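Putative isohexenylglutaconyl-CoA hydratase (Pseudomonas aeruginosa, PDB 4ZU2) probably hydrates an unsaturated acyl-CoA, isohexenylglutaconyl-CoA, as a crotonase-family enzyme of the pathway that breaks down acyclic terpenes such as citronellate. Local coordinates at residues A[29-34]-A[89-94]. Numbering follows the deposited sequence.
Sequences NAMSLA and RAFGSL
A Met-aromatic contact joins Met31, just ahead of helix 33-47, to Phe91 on helix 81-99. SD of Met31 lies 3.9 Å from CE1 of Phe91. The sulfur is 4.9 Å from the centroid of the Phe91 ring and 59° off its normal, so it approaches obliquely. The two side chains cross at about a right angle.

The methyl group of Met31 has a second partner, three residues further along helix 81-99. CE of Met31 meets CD2 of Leu94 tip to tip at 4.1 Å. Met31 therefore spans two residues of one helix, with its sulfur on the aromatic ring and its methyl on the leucine. The Met31 chain bends at chi2 and again at chi3 (52°), so SD and CE meet different residues. Phe91 and Leu94 both leave the helix toward 29-34. Their like chi1 values, 164° and 161°, set CG anti to the backbone N and send both side chains to Met31.

No hydrogen bond crosses between 29-34 and 89-94. The contact is apolar and buries 88 Å² in all, counting both sides. Met31 and Leu94 are buried, Phe91 partly exposed. Val36 and Leu39 of helix 33-47 also pack on Met31, while Leu43 packs on Leu94. The backbone of Met31 is tied to Gly67 and Asp69. Just after Met31, Ser32 is the N-cap of helix 33-47, and its OG bonds to Met35 N. On helix 81-99, Arg89 forms a salt bridge with Asp232 of the second subunit.

Met31 thus packs the segment just before helix 33-47 against the side of helix 81-99, through a Met-aromatic contact and apolar packing within the crotonase fold of the enoyl-CoA hydratase/isomerase family.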
loop_
_atom_site.group_PDB
_atom_site.type_symbol
_atom_site.label_atom_id
_atom_site.label_comp_id
_atom_site.label_asym_id
_atom_site.label_seq_id
_atom_site.Cartn_x
_atom_site.Cartn_y
_atom_site.Cartn_z
ATOM N N ASN A 29 -5.516 23.799 -19.026
ATOM C CA ASN A 29 -4.910 22.643 -19.669
ATOM C C ASN A 29 -5.761 21.381 -19.604
ATOM O O ASN A 29 -5.261 20.293 -19.313
ATOM C CB ASN A 29 -3.544 22.379 -19.061
ATOM C CG ASN A 29 -2.572 23.489 -19.343
ATOM O OD1 ASN A 29 -2.499 23.979 -20.477
ATOM N ND2 ASN A 29 -1.805 23.881 -18.330
ATOM N N ALA A 30 -7.052 21.548 -19.855
ATOM C CA ALA A 30 -7.998 20.441 -19.799
ATOM C C ALA A 30 -7.578 19.424 -20.853
ATOM O O ALA A 30 -7.049 19.771 -21.898
ATOM C CB ALA A 30 -9.420 20.959 -20.048
ATOM N N MET A 31 -7.738 18.156 -20.559
ATOM C CA MET A 31 -7.432 17.138 -21.555
ATOM C C MET A 31 -8.481 17.172 -22.604
ATOM O O MET A 31 -9.617 16.843 -22.349
ATOM C CB MET A 31 -7.482 15.765 -20.958
ATOM C CG MET A 31 -6.477 15.597 -19.922
ATOM S SD MET A 31 -5.420 14.185 -20.215
ATOM C CE MET A 31 -4.922 14.527 -21.874
ATOM N N SER A 32 -8.092 17.585 -23.793
ATOM C CA SER A 32 -8.950 17.458 -24.889
ATOM C C SER A 32 -8.710 16.076 -25.488
ATOM O O SER A 32 -7.727 15.420 -25.207
ATOM C CB SER A 32 -8.650 18.562 -25.887
ATOM O OG SER A 32 -7.291 18.568 -26.318
ATOM N N LEU A 33 -9.617 15.689 -26.362
ATOM C CA LEU A 33 -9.510 14.491 -27.189
ATOM C C LEU A 33 -8.233 14.584 -28.050
ATOM O O LEU A 33 -7.453 13.643 -28.139
ATOM C CB LEU A 33 -10.767 14.445 -28.077
ATOM C CG LEU A 33 -11.626 13.220 -28.325
ATOM C CD1 LEU A 33 -12.969 13.758 -28.815
ATOM C CD2 LEU A 33 -11.009 12.266 -29.385
ATOM N N ALA A 34 -8.023 15.752 -28.662
ATOM C CA ALA A 34 -6.741 16.051 -29.338
ATOM C C ALA A 34 -5.471 15.884 -28.445
ATOM O O ALA A 34 -4.493 15.245 -28.851
ATOM C CB ALA A 34 -6.794 17.434 -29.937
ATOM N N ARG A 89 -12.248 5.040 -22.554
ATOM C CA ARG A 89 -11.265 3.958 -22.621
ATOM C C ARG A 89 -9.932 4.390 -23.238
ATOM O O ARG A 89 -8.866 3.978 -22.769
ATOM C CB ARG A 89 -11.781 2.727 -23.372
ATOM C CG ARG A 89 -10.787 1.579 -23.309
ATOM C CD ARG A 89 -10.584 1.150 -21.887
ATOM N NE ARG A 89 -9.715 -0.006 -21.711
ATOM C CZ ARG A 89 -8.395 0.067 -21.595
ATOM N NH1 ARG A 89 -7.789 1.249 -21.651
ATOM N NH2 ARG A 89 -7.685 -1.038 -21.404
ATOM N N ALA A 90 -9.977 5.229 -24.281
ATOM C CA ALA A 90 -8.738 5.782 -24.831
ATOM C C ALA A 90 -7.975 6.677 -23.823
ATOM O O ALA A 90 -6.767 6.755 -23.877
ATOM C CB ALA A 90 -8.979 6.531 -26.148
ATOM N N PHE A 91 -8.667 7.330 -22.897
ATOM C CA PHE A 91 -7.962 8.084 -21.879
ATOM C C PHE A 91 -7.368 7.023 -20.903
ATOM O O PHE A 91 -6.314 7.220 -20.304
ATOM C CB PHE A 91 -8.851 9.131 -21.188
ATOM C CG PHE A 91 -8.261 9.653 -19.877
ATOM C CD1 PHE A 91 -7.052 10.330 -19.857
ATOM C CD2 PHE A 91 -8.883 9.401 -18.668
ATOM C CE1 PHE A 91 -6.502 10.769 -18.675
ATOM C CE2 PHE A 91 -8.309 9.835 -17.469
ATOM C CZ PHE A 91 -7.126 10.542 -17.492
ATOM N N GLY A 92 -7.999 5.867 -20.803
ATOM C CA GLY A 92 -7.421 4.796 -20.007
ATOM C C GLY A 92 -6.171 4.236 -20.678
ATOM O O GLY A 92 -5.211 3.858 -20.005
ATOM N N SER A 93 -6.183 4.176 -22.003
ATOM C CA SER A 93 -5.002 3.730 -22.730
ATOM C C SER A 93 -3.858 4.709 -22.542
ATOM O O SER A 93 -2.718 4.279 -22.447
ATOM C CB SER A 93 -5.285 3.544 -24.212
ATOM O OG SER A 93 -6.315 2.620 -24.409
ATOM N N LEU A 94 -4.133 6.012 -22.462
ATOM C CA LEU A 94 -3.040 6.969 -22.193
ATOM C C LEU A 94 -2.378 6.660 -20.849
ATOM O O LEU A 94 -1.187 6.702 -20.749
ATOM C CB LEU A 94 -3.512 8.421 -22.218
ATOM C CG LEU A 94 -2.624 9.462 -21.523
ATOM C CD1 LEU A 94 -1.223 9.471 -22.052
ATOM C CD2 LEU A 94 -3.215 10.850 -21.728
#